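Long-range contacts in LbaCas13a H328A (C2c2) (Lachnospiraceae bacterium NK4A179, PDB 5WLH), which binds precursor CRISPR RNA and, as in other Cas13a enzymes, probably matures it and uses it as a guide to cleave RNA: residues K1025-Y1030 and E1067-K1072; S1063-Y1068 and N1101-R1106; L1108-E1113 and K1357-S1362. All coordinates share one frame; numbering follows the deposited sequence.

How the interactions relate
Interactions 1 and 2 sit side by side, their centres about 7 Å apart, on helix 1062-1075. Tyr1069 looks out to the loop 1025-1030, and Tyr1068 is shared, meeting Leu1028 on one hand and Val1103 on the other. Tyr1029 OH, 3.0 Å from Val1103 O, ties the two more directly. Interaction 3 lies about 13 Å from interaction 2, centre to centre, and is joined to it by a salt bridge of 2.6 Å between Asp1064 OD1 and Arg1358 NH1. The bound RNA is gripped in interaction 2, through Asn1101 and Arg1106; interactions 1 and 3 approach it without reaching bonding distance.

Interaction 1 of 3, residues K1025-Y1030 and E1067-K1072; sequences KVALYY and EYYKLK
Tyr1069 reaches from helix 1062-1075 into the loop 1025-1030 and presents its hydroxyl to the carbonyl of Val1026. This is the one hydrogen bond between the two segments, with Tyr1069 OH as donor and Val1026 O lying in the plane of the ring, at its edge. The modelled separation of Tyr1069 OH and Val1026 O, 2.3 Å, is doubtfully short. Lys1025 O is also near, 3.3 Å from Tyr1069 OH. Tyr1068 CD2, of the preceding residue, lies over the centre of one face of the Tyr1069 ring.

Between strands 1024-1025 and 1030-1031 the loop makes a tight bend: Ala1027 O accepts from Tyr1029 N at 2.6 Å, and with Leu1028 at phi 68° and psi -61° this is a classic gamma turn. The Val1026 side chain starts away from 1067-1072 and packs on Phe1015, Ala1020 and Ile1065.

Leu1028, at the centre of the turn, makes van der Waals contact with the Tyr1069 hydroxyl, the two side chains coming from opposite directions. Its CG is the nearest atom, 3.6 Å from Tyr1069 OH, and both methyls stand farther back. The apolar contact is that of Leu1028 CD2 with Tyr1068 CE2, at 4.3 Å. Within the loop, Leu1028 CB rests over the centre of the Tyr1029 ring, 3.5 Å above its plane.

Interaction 2 of 3, residues S1063-Y1068 and N1101-R1106; sequences SDIVEY and NIVEFR. With nucleotides of chain B.
Val1103 carries this contact with its two methyls: both meet Tyr1068, and CG1 also reaches Ile1065, another residue of helix 1062-1075. CG2 stands between the backbone N and the carbonyl carbon of the valine, and CG1 anti to that carbon. CG2 settles over a face of the Tyr1068 ring, 4.0 Å from the centroid and 15° off the normal, a CH-pi contact displaced slightly toward the CD1 side. CG1 touches Tyr1068 CB and Ile1065 CG1, the latter at 4.2 Å. Tyr1068 offers that face because its CG is anti to the backbone N (chi1 166°), which carries the ring across the valine at about a right angle.

One residue earlier, Ile1102 CG2 comes to 4.1 Å from Asp1064 OD2, a contact without a bond: that carboxylate is held by Ser1061 N through OD2 and by a salt bridge from Arg1358 to OD1.

Just past Val1103 the helix 1087-1103 ends in a Schellman motif, with Phe1105 at positive phi and also N-cap of the next helix. The corner turns Arg1106 toward the guide RNA, chain B. Its chain is extended from CG to NE and lies along G39, with Arg1106 CD 3.5 Å from C6 of that base. The guanidinium has G39 N1 over a face and A38 OP1 at its edge; NH2 donates to OP1 at a doubtfully short distance, while the NH1 bond is weak. Asn1101 ND2 gives a straight bond, 3.0 Å and 168°, to G39 O4'.

The apolar contact thus lies behind the polar residues that meet the RNA, whose bonds go to sugar and phosphate and so probably depend little on base identity.

Interaction 3 of 3, residues L1108-E1113 and K1357-S1362; sequences LMDYSE and KRYLQS
Tyr1359 OH gives a weak hydrogen bond to Asp1110 OD2, 2.9 Å away. The carboxylate oxygen lies in the plane of the tyrosine ring, at its edge, with carboxylate and ring turned 55° apart. Tyr1359 CG is anti to the backbone N, which sends the ring across to Asp1110.

The apolar part belongs to Tyr1111. Ser1362 CB sits over one face of its ring, a CH-pi contact shifted toward the rim and tight where Ser1362 CB meets Tyr1111 CZ (3.3 Å). The two tyrosine rings meet obliquely, centroids 5.2 Å apart and planes at 44°, with Tyr1111 CE1 over a face of Tyr1359. Arg1355 makes a cation-pi contact with the Tyr1359 ring, and Ser1362 OG is bonded to Ile1056 O. Within helix 1106-1145, Leu1108 O accepts from both the backbone N and OG of Ser1112, which arrive from opposite faces of the carbonyl plane.

The two short helical segments run the same way, 35° apart with axes 11.5 Å distant. They join the start of the long helix 1106-1145 to helix 1357-1368, with helix 1050-1056 packing against Tyr1111 and strand 1297-1310 against Tyr1359.

Interaction 1 of 3, residues K1025-Y1030 and E1067-K1072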
loop_
_atom_site.group_PDB
_atom_site.type_symbol
_atom_site.label_atom_id
_atom_site.label_comp_id
_atom_site.label_asym_id
_atom_site.label_seq_id
_atom_site.Cartn_x
_atom_site.Cartn_y
_atom_site.Cartn_z
ATOM N N LYS A 1025 37.189 21.959 -20.707
ATOM C CA LYS A 1025 37.358 22.334 -19.315
ATOM C C LYS A 1025 36.163 21.852 -18.498
ATOM O O LYS A 1025 35.067 21.638 -19.021
ATOM C CB LYS A 1025 37.537 23.840 -19.183
ATOM C CG LYS A 1025 38.641 24.388 -20.069
ATOM C CD LYS A 1025 39.325 25.583 -19.439
ATOM C CE LYS A 1025 38.320 26.571 -18.878
ATOM N NZ LYS A 1025 39.002 27.794 -18.363
ATOM N N VAL A 1026 36.402 21.676 -17.197
ATOM C CA VAL A 1026 35.384 21.134 -16.295
ATOM C C VAL A 1026 34.071 21.897 -16.446
ATOM O O VAL A 1026 33.024 21.315 -16.760
ATOM C CB VAL A 1026 35.889 21.164 -14.843
ATOM C CG1 VAL A 1026 34.736 20.939 -13.864
ATOM C CG2 VAL A 1026 36.993 20.127 -14.649
ATOM N N ALA A 1027 34.116 23.215 -16.246
ATOM C CA ALA A 1027 32.940 24.093 -16.355
ATOM C C ALA A 1027 31.892 23.579 -15.371
ATOM O O ALA A 1027 32.221 23.404 -14.186
ATOM C CB ALA A 1027 32.490 24.172 -17.811
ATOM N N LEU A 1028 30.647 23.354 -15.800
ATOM C CA LEU A 1028 29.595 22.722 -15.010
ATOM C C LEU A 1028 29.128 23.563 -13.825
ATOM O O LEU A 1028 27.951 23.933 -13.753
ATOM C CB LEU A 1028 30.056 21.341 -14.525
ATOM C CG LEU A 1028 30.148 20.275 -15.621
ATOM C CD1 LEU A 1028 30.673 18.962 -15.072
ATOM C CD2 LEU A 1028 28.794 20.088 -16.284
ATOM N N TYR A 1029 30.026 23.872 -12.892
ATOM C CA TYR A 1029 29.626 24.313 -11.562
ATOM C C TYR A 1029 29.813 25.806 -11.318
ATOM O O TYR A 1029 29.602 26.265 -10.189
ATOM C CB TYR A 1029 30.391 23.509 -10.513
ATOM C CG TYR A 1029 30.257 22.017 -10.729
ATOM C CD1 TYR A 1029 29.042 21.371 -10.526
ATOM C CD2 TYR A 1029 31.333 21.260 -11.181
ATOM C CE1 TYR A 1029 28.910 20.008 -10.733
ATOM C CE2 TYR A 1029 31.210 19.897 -11.392
ATOM C CZ TYR A 1029 29.995 19.276 -11.168
ATOM O OH TYR A 1029 29.869 17.918 -11.378
ATOM N N TYR A 1030 30.189 26.578 -12.338
ATOM C CA TYR A 1030 30.429 28.004 -12.172
ATOM C C TYR A 1030 29.660 28.789 -13.220
ATOM O O TYR A 1030 29.536 28.354 -14.368
ATOM C CB TYR A 1030 31.925 28.334 -12.254
ATOM C CG TYR A 1030 32.373 29.280 -11.167
ATOM C CD1 TYR A 1030 32.726 28.806 -9.911
ATOM C CD2 TYR A 1030 32.427 30.649 -11.392
ATOM C CE1 TYR A 1030 33.125 29.668 -8.910
ATOM C CE2 TYR A 1030 32.828 31.520 -10.396
ATOM C CZ TYR A 1030 33.175 31.025 -9.159
ATOM O OH TYR A 1030 33.574 31.889 -8.169
ATOM N N GLU A 1067 34.895 11.245 -17.469
ATOM C CA GLU A 1067 34.091 10.217 -18.126
ATOM C C GLU A 1067 32.818 10.807 -18.725
ATOM O O GLU A 1067 32.392 10.406 -19.815
ATOM C CB GLU A 1067 33.769 9.101 -17.128
ATOM C CG GLU A 1067 32.978 7.925 -17.695
ATOM C CD GLU A 1067 33.789 7.034 -18.628
ATOM O OE1 GLU A 1067 34.986 7.320 -18.857
ATOM O OE2 GLU A 1067 33.221 6.036 -19.128
ATOM N N TYR A 1068 32.206 11.772 -18.031
ATOM C CA TYR A 1068 31.037 12.463 -18.569
ATOM C C TYR A 1068 31.350 13.099 -19.923
ATOM O O TYR A 1068 30.603 12.928 -20.894
ATOM C CB TYR A 1068 30.564 13.519 -17.566
ATOM C CG TYR A 1068 29.578 14.523 -18.118
ATOM C CD1 TYR A 1068 28.242 14.196 -18.274
ATOM C CD2 TYR A 1068 29.984 15.804 -18.470
ATOM C CE1 TYR A 1068 27.335 15.111 -18.783
ATOM C CE2 TYR A 1068 29.088 16.722 -18.973
ATOM C CZ TYR A 1068 27.760 16.369 -19.130
ATOM O OH TYR A 1068 26.857 17.279 -19.637
ATOM N N TYR A 1069 32.462 13.831 -20.006
ATOM C CA TYR A 1069 32.824 14.484 -21.260
ATOM C C TYR A 1069 33.197 13.468 -22.332
ATOM O O TYR A 1069 32.837 13.641 -23.503
ATOM C CB TYR A 1069 33.963 15.470 -21.022
ATOM C CG TYR A 1069 33.484 16.746 -20.386
ATOM C CD1 TYR A 1069 32.457 17.485 -20.964
ATOM C CD2 TYR A 1069 34.042 17.211 -19.209
ATOM C CE1 TYR A 1069 32.013 18.654 -20.386
ATOM C CE2 TYR A 1069 33.598 18.383 -18.628
ATOM C CZ TYR A 1069 32.586 19.091 -19.217
ATOM O OH TYR A 1069 32.147 20.257 -18.632
ATOM N N LYS A 1070 33.900 12.397 -21.952
ATOM C CA LYS A 1070 34.291 11.384 -22.930
ATOM C C LYS A 1070 33.072 10.708 -23.544
ATOM O O LYS A 1070 33.022 10.485 -24.759
ATOM C CB LYS A 1070 35.205 10.341 -22.284
ATOM C CG LYS A 1070 36.633 10.816 -22.009
ATOM C CD LYS A 1070 37.511 9.647 -21.567
ATOM C CE LYS A 1070 38.926 10.093 -21.209
ATOM N NZ LYS A 1070 39.786 10.342 -22.406
ATOM N N LEU A 1071 32.075 10.373 -22.718
ATOM C CA LEU A 1071 30.863 9.763 -23.246
ATOM C C LEU A 1071 30.002 10.782 -23.980
ATOM O O LEU A 1071 29.281 10.419 -24.919
ATOM C CB LEU A 1071 30.066 9.108 -22.116
ATOM C CG LEU A 1071 30.640 7.788 -21.614
ATOM C CD1 LEU A 1071 30.179 7.517 -20.187
ATOM C CD2 LEU A 1071 30.234 6.657 -22.532
ATOM N N LYS A 1072 30.038 12.045 -23.546
ATOM C CA LYS A 1072 29.408 13.121 -24.300
ATOM C C LYS A 1072 29.908 13.109 -25.743
ATOM O O LYS A 1072 29.116 13.048 -26.690
ATOM C CB LYS A 1072 29.693 14.468 -23.616
ATOM C CG LYS A 1072 28.871 15.710 -24.080
ATOM C CD LYS A 1072 29.047 16.089 -25.568
ATOM C CE LYS A 1072 30.493 16.469 -25.931
ATOM N NZ LYS A 1072 30.598 16.947 -27.337
#

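Interaction 2 of 3, residues S1063-Y1068 and N1101-R1106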
loop_
_atom_site.group_PDB
_atom_site.type_symbol
_atom_site.label_atom_id
_atom_site.label_comp_id
_atom_site.label_asym_id
_atom_site.label_seq_id
_atom_site.Cartn_x
_atom_site.Cartn_y
_atom_site.Cartn_z
ATOM N N SER A 1063 37.469 12.414 -12.281
ATOM C CA SER A 1063 37.370 11.312 -13.232
ATOM C C SER A 1063 35.930 11.070 -13.665
ATOM O O SER A 1063 35.691 10.624 -14.795
ATOM C CB SER A 1063 37.977 10.035 -12.643
ATOM O OG SER A 1063 37.251 9.576 -11.521
ATOM N N ASP A 1064 34.962 11.359 -12.788
ATOM C CA ASP A 1064 33.559 11.353 -13.199
ATOM C C ASP A 1064 33.315 12.372 -14.302
ATOM O O ASP A 1064 32.669 12.075 -15.313
ATOM C CB ASP A 1064 32.653 11.660 -12.003
ATOM C CG ASP A 1064 32.596 10.531 -10.995
ATOM O OD1 ASP A 1064 32.762 9.358 -11.393
ATOM O OD2 ASP A 1064 32.376 10.829 -9.799
ATOM N N ILE A 1065 33.801 13.598 -14.099
ATOM C CA ILE A 1065 33.598 14.666 -15.069
ATOM C C ILE A 1065 34.343 14.349 -16.356
ATOM O O ILE A 1065 33.857 14.620 -17.459
ATOM C CB ILE A 1065 34.034 16.008 -14.462
ATOM C CG1 ILE A 1065 33.182 16.331 -13.224
ATOM C CG2 ILE A 1065 33.938 17.116 -15.478
ATOM C CD1 ILE A 1065 33.835 17.286 -12.279
ATOM N N VAL A 1066 35.521 13.743 -16.230
ATOM C CA VAL A 1066 36.253 13.270 -17.399
ATOM C C VAL A 1066 35.418 12.254 -18.171
ATOM O O VAL A 1066 35.233 12.372 -19.389
ATOM C CB VAL A 1066 37.605 12.681 -16.962
ATOM C CG1 VAL A 1066 38.246 11.883 -18.094
ATOM C CG2 VAL A 1066 38.518 13.795 -16.453
ATOM N N GLU A 1067 34.895 11.245 -17.469
ATOM C CA GLU A 1067 34.091 10.217 -18.126
ATOM C C GLU A 1067 32.818 10.807 -18.725
ATOM O O GLU A 1067 32.392 10.406 -19.815
ATOM C CB GLU A 1067 33.769 9.101 -17.128
ATOM C CG GLU A 1067 32.978 7.925 -17.695
ATOM C CD GLU A 1067 33.789 7.034 -18.628
ATOM O OE1 GLU A 1067 34.986 7.320 -18.857
ATOM O OE2 GLU A 1067 33.221 6.036 -19.128
ATOM N N TYR A 1068 32.206 11.772 -18.031
ATOM C CA TYR A 1068 31.037 12.463 -18.569
ATOM C C TYR A 1068 31.350 13.099 -19.923
ATOM O O TYR A 1068 30.603 12.928 -20.894
ATOM C CB TYR A 1068 30.564 13.519 -17.566
ATOM C CG TYR A 1068 29.578 14.523 -18.118
ATOM C CD1 TYR A 1068 28.242 14.196 -18.274
ATOM C CD2 TYR A 1068 29.984 15.804 -18.470
ATOM C CE1 TYR A 1068 27.335 15.111 -18.783
ATOM C CE2 TYR A 1068 29.088 16.722 -18.973
ATOM C CZ TYR A 1068 27.760 16.369 -19.130
ATOM O OH TYR A 1068 26.857 17.279 -19.637
ATOM N N ASN A 1101 23.624 12.089 -14.833
ATOM C CA ASN A 1101 22.910 12.071 -13.562
ATOM C C ASN A 1101 23.860 12.266 -12.384
ATOM O O ASN A 1101 23.484 12.867 -11.368
ATOM C CB ASN A 1101 22.135 10.758 -13.433
ATOM C CG ASN A 1101 20.851 10.766 -14.248
ATOM O OD1 ASN A 1101 20.359 11.823 -14.614
ATOM N ND2 ASN A 1101 20.306 9.594 -14.527
ATOM N N ILE A 1102 25.101 11.806 -12.508
ATOM C CA ILE A 1102 26.057 11.967 -11.418
ATOM C C ILE A 1102 26.543 13.411 -11.335
ATOM O O ILE A 1102 26.482 14.047 -10.274
ATOM C CB ILE A 1102 27.223 10.979 -11.584
ATOM C CG1 ILE A 1102 26.744 9.567 -11.246
ATOM C CG2 ILE A 1102 28.401 11.377 -10.710
ATOM C CD1 ILE A 1102 27.654 8.475 -11.749
ATOM N N VAL A 1103 27.066 13.947 -12.444
ATOM C CA VAL A 1103 27.677 15.271 -12.368
ATOM C C VAL A 1103 26.633 16.346 -12.089
ATOM O O VAL A 1103 26.957 17.395 -11.526
ATOM C CB VAL A 1103 28.479 15.581 -13.649
ATOM C CG1 VAL A 1103 29.493 14.485 -13.894
ATOM C CG2 VAL A 1103 27.557 15.741 -14.845
ATOM N N GLU A 1104 25.373 16.106 -12.446
ATOM C CA GLU A 1104 24.303 17.061 -12.185
ATOM C C GLU A 1104 23.704 16.902 -10.795
ATOM O O GLU A 1104 22.800 17.667 -10.439
ATOM C CB GLU A 1104 23.188 16.913 -13.231
ATOM C CG GLU A 1104 23.553 17.375 -14.637
ATOM C CD GLU A 1104 23.830 18.866 -14.728
ATOM O OE1 GLU A 1104 23.136 19.658 -14.048
ATOM O OE2 GLU A 1104 24.745 19.249 -15.488
ATOM N N PHE A 1105 24.175 15.927 -10.013
ATOM C CA PHE A 1105 23.647 15.609 -8.690
ATOM C C PHE A 1105 22.225 15.073 -8.751
ATOM O O PHE A 1105 21.498 15.134 -7.758
ATOM C CB PHE A 1105 23.703 16.814 -7.746
ATOM C CG PHE A 1105 25.040 17.479 -7.706
ATOM C CD1 PHE A 1105 26.109 16.867 -7.079
ATOM C CD2 PHE A 1105 25.231 18.714 -8.302
ATOM C CE1 PHE A 1105 27.348 17.475 -7.046
ATOM C CE2 PHE A 1105 26.469 19.327 -8.274
ATOM C CZ PHE A 1105 27.528 18.709 -7.645
ATOM N N ARG A 1106 21.810 14.552 -9.907
ATOM C CA ARG A 1106 20.481 13.968 -10.012
ATOM C C ARG A 1106 20.399 12.646 -9.268
ATOM O O ARG A 1106 19.335 12.299 -8.741
ATOM C CB ARG A 1106 20.101 13.772 -11.479
ATOM C CG ARG A 1106 19.884 15.073 -12.229
ATOM C CD ARG A 1106 19.534 14.838 -13.697
ATOM N NE ARG A 1106 19.329 16.110 -14.388
ATOM C CZ ARG A 1106 19.196 16.249 -15.704
ATOM N NH1 ARG A 1106 19.245 15.187 -16.504
ATOM N NH2 ARG A 1106 19.022 17.460 -16.219
ATOM P P G B 39 15.645 10.993 -19.635
ATOM O OP1 G B 39 15.143 9.770 -20.308
ATOM O OP2 G B 39 14.722 12.127 -19.351
ATOM O "O5'" G B 39 16.358 10.628 -18.249
ATOM C "C5'" G B 39 17.345 9.600 -18.161
ATOM C "C4'" G B 39 17.193 8.785 -16.897
ATOM O "O4'" G B 39 17.598 9.582 -15.739
ATOM C "C3'" G B 39 15.765 8.314 -16.596
ATOM O "O3'" G B 39 15.826 7.085 -15.874
ATOM C "C2'" G B 39 15.279 9.386 -15.632
ATOM O "O2'" G B 39 14.162 9.036 -14.844
ATOM C "C1'" G B 39 16.537 9.583 -14.797
ATOM N N9 G B 39 16.550 10.804 -13.987
ATOM C C8 G B 39 16.801 10.886 -12.636
ATOM N N7 G B 39 16.713 12.108 -12.179
ATOM C C5 G B 39 16.375 12.873 -13.291
ATOM C C6 G B 39 16.136 14.268 -13.430
ATOM O O6 G B 39 16.181 15.166 -12.574
ATOM N N1 G B 39 15.821 14.598 -14.743
ATOM C C2 G B 39 15.732 13.722 -15.794
ATOM N N2 G B 39 15.417 14.242 -16.991
ATOM N N3 G B 39 15.956 12.429 -15.679
ATOM C C4 G B 39 16.262 12.076 -14.413
ATOM P P A B 38 18.337 17.037 -19.830
ATOM O OP1 A B 38 19.202 17.261 -18.640
ATOM O OP2 A B 38 18.971 17.142 -21.178
ATOM O "O5'" A B 38 17.674 15.596 -19.804
ATOM C "C5'" A B 38 16.670 15.244 -20.749
ATOM C "C4'" A B 38 16.864 13.842 -21.270
ATOM O "O4'" A B 38 17.829 13.854 -22.356
ATOM C "C3'" A B 38 17.389 12.832 -20.249
ATOM O "O3'" A B 38 16.836 11.557 -20.536
ATOM C "C2'" A B 38 18.876 12.780 -20.556
ATOM O "O2'" A B 38 19.503 11.577 -20.165
ATOM C "C1'" A B 38 18.866 12.936 -22.071
ATOM N N9 A B 38 20.118 13.438 -22.637
ATOM C C8 A B 38 20.785 14.603 -22.363
ATOM N N7 A B 38 21.893 14.743 -23.051
ATOM C C5 A B 38 21.948 13.594 -23.831
ATOM C C6 A B 38 22.876 13.133 -24.781
ATOM N N6 A B 38 23.971 13.811 -25.118
ATOM N N1 A B 38 22.641 11.942 -25.370
ATOM C C2 A B 38 21.539 11.261 -25.028
ATOM N N3 A B 38 20.596 11.589 -24.148
ATOM C C4 A B 38 20.864 12.780 -23.584
ATOM P P U B 37 14.050 16.953 -15.708
ATOM O OP1 U B 37 13.313 15.714 -15.318
ATOM O OP2 U B 37 15.539 17.030 -15.669
ATOM O "O5'" U B 37 13.592 17.247 -17.204
ATOM C "C5'" U B 37 13.853 18.489 -17.821
ATOM C "C4'" U B 37 14.824 18.437 -18.984
ATOM O "O4'" U B 37 14.759 19.760 -19.553
ATOM C "C3'" U B 37 16.287 18.266 -18.594
ATOM O "O3'" U B 37 17.067 18.044 -19.787
ATOM C "C2'" U B 37 16.590 19.656 -18.059
ATOM O "O2'" U B 37 17.959 19.980 -17.941
ATOM C "C1'" U B 37 15.855 20.533 -19.084
ATOM N N1 U B 37 15.279 21.747 -18.496
ATOM C C2 U B 37 15.589 22.959 -19.076
ATOM O O2 U B 37 16.321 23.047 -20.049
ATOM N N3 U B 37 14.997 24.042 -18.469
ATOM C C4 U B 37 14.158 24.018 -17.367
ATOM O O4 U B 37 13.702 25.068 -16.919
ATOM C C5 U B 37 13.879 22.725 -16.836
ATOM C C6 U B 37 14.439 21.664 -17.408
#

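Interaction 3 of 3, residues L1108-E1113 and K1357-S1362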
loop_
_atom_site.group_PDB
_atom_site.type_symbol
_atom_site.label_atom_id
_atom_site.label_comp_id
_atom_site.label_asym_id
_atom_site.label_seq_id
_atom_site.Cartn_x
_atom_site.Cartn_y
_atom_site.Cartn_z
ATOM N N LEU A 1108 21.790 12.074 -6.501
ATOM C CA LEU A 1108 21.521 12.532 -5.138
ATOM C C LEU A 1108 20.027 12.680 -4.885
ATOM O O LEU A 1108 19.508 12.242 -3.848
ATOM C CB LEU A 1108 22.211 13.876 -4.899
ATOM C CG LEU A 1108 23.652 13.960 -4.411
ATOM C CD1 LEU A 1108 23.937 15.404 -4.036
ATOM C CD2 LEU A 1108 23.884 13.034 -3.222
ATOM N N MET A 1109 19.333 13.363 -5.800
ATOM C CA MET A 1109 17.889 13.522 -5.684
ATOM C C MET A 1109 17.200 12.173 -5.649
ATOM O O MET A 1109 16.245 11.975 -4.888
ATOM C CB MET A 1109 17.354 14.350 -6.851
ATOM C CG MET A 1109 18.027 15.683 -6.999
ATOM S SD MET A 1109 17.796 16.643 -5.500
ATOM C CE MET A 1109 16.029 16.898 -5.566
ATOM N N ASP A 1110 17.661 11.244 -6.490
ATOM C CA ASP A 1110 17.118 9.890 -6.514
ATOM C C ASP A 1110 17.261 9.223 -5.154
ATOM O O ASP A 1110 16.288 8.703 -4.606
ATOM C CB ASP A 1110 17.820 9.066 -7.597
ATOM C CG ASP A 1110 16.952 7.958 -8.160
ATOM O OD1 ASP A 1110 15.817 7.758 -7.681
ATOM O OD2 ASP A 1110 17.419 7.265 -9.085
ATOM N N TYR A 1111 18.471 9.240 -4.584
ATOM C CA TYR A 1111 18.653 8.609 -3.281
ATOM C C TYR A 1111 17.806 9.289 -2.212
ATOM O O TYR A 1111 17.269 8.620 -1.323
ATOM C CB TYR A 1111 20.125 8.624 -2.880
ATOM C CG TYR A 1111 20.999 7.915 -3.879
ATOM C CD1 TYR A 1111 20.623 6.690 -4.400
ATOM C CD2 TYR A 1111 22.169 8.493 -4.335
ATOM C CE1 TYR A 1111 21.411 6.038 -5.328
ATOM C CE2 TYR A 1111 22.968 7.853 -5.272
ATOM C CZ TYR A 1111 22.587 6.632 -5.758
ATOM O OH TYR A 1111 23.375 5.997 -6.685
ATOM N N SER A 1112 17.686 10.619 -2.268
ATOM C CA SER A 1112 16.870 11.313 -1.270
ATOM C C SER A 1112 15.415 10.888 -1.366
ATOM O O SER A 1112 14.752 10.671 -0.340
ATOM C CB SER A 1112 16.973 12.830 -1.437
ATOM O OG SER A 1112 18.316 13.227 -1.379
ATOM N N GLU A 1113 14.902 10.771 -2.592
ATOM C CA GLU A 1113 13.523 10.330 -2.777
ATOM C C GLU A 1113 13.333 8.908 -2.285
ATOM O O GLU A 1113 12.283 8.579 -1.731
ATOM C CB GLU A 1113 13.122 10.421 -4.250
ATOM C CG GLU A 1113 12.612 11.779 -4.664
ATOM C CD GLU A 1113 12.096 11.767 -6.085
ATOM O OE1 GLU A 1113 11.183 10.960 -6.379
ATOM O OE2 GLU A 1113 12.612 12.554 -6.906
ATOM N N LYS A 1357 26.536 -0.644 -11.248
ATOM C CA LYS A 1357 27.055 -1.092 -9.961
ATOM C C LYS A 1357 27.199 0.070 -8.987
ATOM O O LYS A 1357 26.966 -0.089 -7.784
ATOM C CB LYS A 1357 28.402 -1.805 -10.143
ATOM C CG LYS A 1357 29.029 -2.259 -8.818
ATOM C CD LYS A 1357 30.297 -3.117 -9.012
ATOM C CE LYS A 1357 30.818 -3.592 -7.653
ATOM N NZ LYS A 1357 32.072 -4.407 -7.745
ATOM N N ARG A 1358 27.587 1.244 -9.482
ATOM C CA ARG A 1358 27.775 2.387 -8.594
ATOM C C ARG A 1358 26.457 2.807 -7.945
ATOM O O ARG A 1358 26.405 3.108 -6.742
ATOM C CB ARG A 1358 28.388 3.540 -9.380
ATOM C CG ARG A 1358 28.439 4.864 -8.657
ATOM C CD ARG A 1358 29.151 5.843 -9.551
ATOM N NE ARG A 1358 29.391 7.131 -8.921
ATOM C CZ ARG A 1358 30.296 7.994 -9.362
ATOM N NH1 ARG A 1358 31.028 7.681 -10.420
ATOM N NH2 ARG A 1358 30.463 9.158 -8.756
ATOM N N TYR A 1359 25.381 2.832 -8.728
ATOM C CA TYR A 1359 24.062 3.125 -8.177
ATOM C C TYR A 1359 23.673 2.083 -7.137
ATOM O O TYR A 1359 23.242 2.419 -6.026
ATOM C CB TYR A 1359 23.045 3.169 -9.311
ATOM C CG TYR A 1359 21.635 3.553 -8.906
ATOM C CD1 TYR A 1359 20.767 2.618 -8.357
ATOM C CD2 TYR A 1359 21.170 4.842 -9.102
ATOM C CE1 TYR A 1359 19.461 2.977 -7.991
ATOM C CE2 TYR A 1359 19.883 5.204 -8.754
ATOM C CZ TYR A 1359 19.040 4.277 -8.193
ATOM O OH TYR A 1359 17.759 4.659 -7.847
ATOM N N LEU A 1360 23.824 0.802 -7.488
ATOM C CA LEU A 1360 23.451 -0.272 -6.575
ATOM C C LEU A 1360 24.249 -0.212 -5.282
ATOM O O LEU A 1360 23.732 -0.568 -4.213
ATOM C CB LEU A 1360 23.633 -1.622 -7.260
ATOM C CG LEU A 1360 22.774 -1.869 -8.490
ATOM C CD1 LEU A 1360 23.114 -3.198 -9.132
ATOM C CD2 LEU A 1360 21.273 -1.809 -8.137
ATOM N N GLN A 1361 25.505 0.233 -5.356
ATOM C CA GLN A 1361 26.288 0.399 -4.137
ATOM C C GLN A 1361 25.649 1.415 -3.203
ATOM O O GLN A 1361 25.616 1.213 -1.985
ATOM C CB GLN A 1361 27.716 0.836 -4.476
ATOM C CG GLN A 1361 28.664 -0.313 -4.760
ATOM C CD GLN A 1361 29.964 0.163 -5.385
ATOM O OE1 GLN A 1361 30.742 -0.633 -5.900
ATOM N NE2 GLN A 1361 30.193 1.466 -5.352
ATOM N N SER A 1362 25.168 2.535 -3.745
ATOM C CA SER A 1362 24.565 3.539 -2.874
ATOM C C SER A 1362 23.250 3.045 -2.288
ATOM O O SER A 1362 22.896 3.416 -1.161
ATOM C CB SER A 1362 24.361 4.843 -3.637
ATOM O OG SER A 1362 25.578 5.572 -3.690
#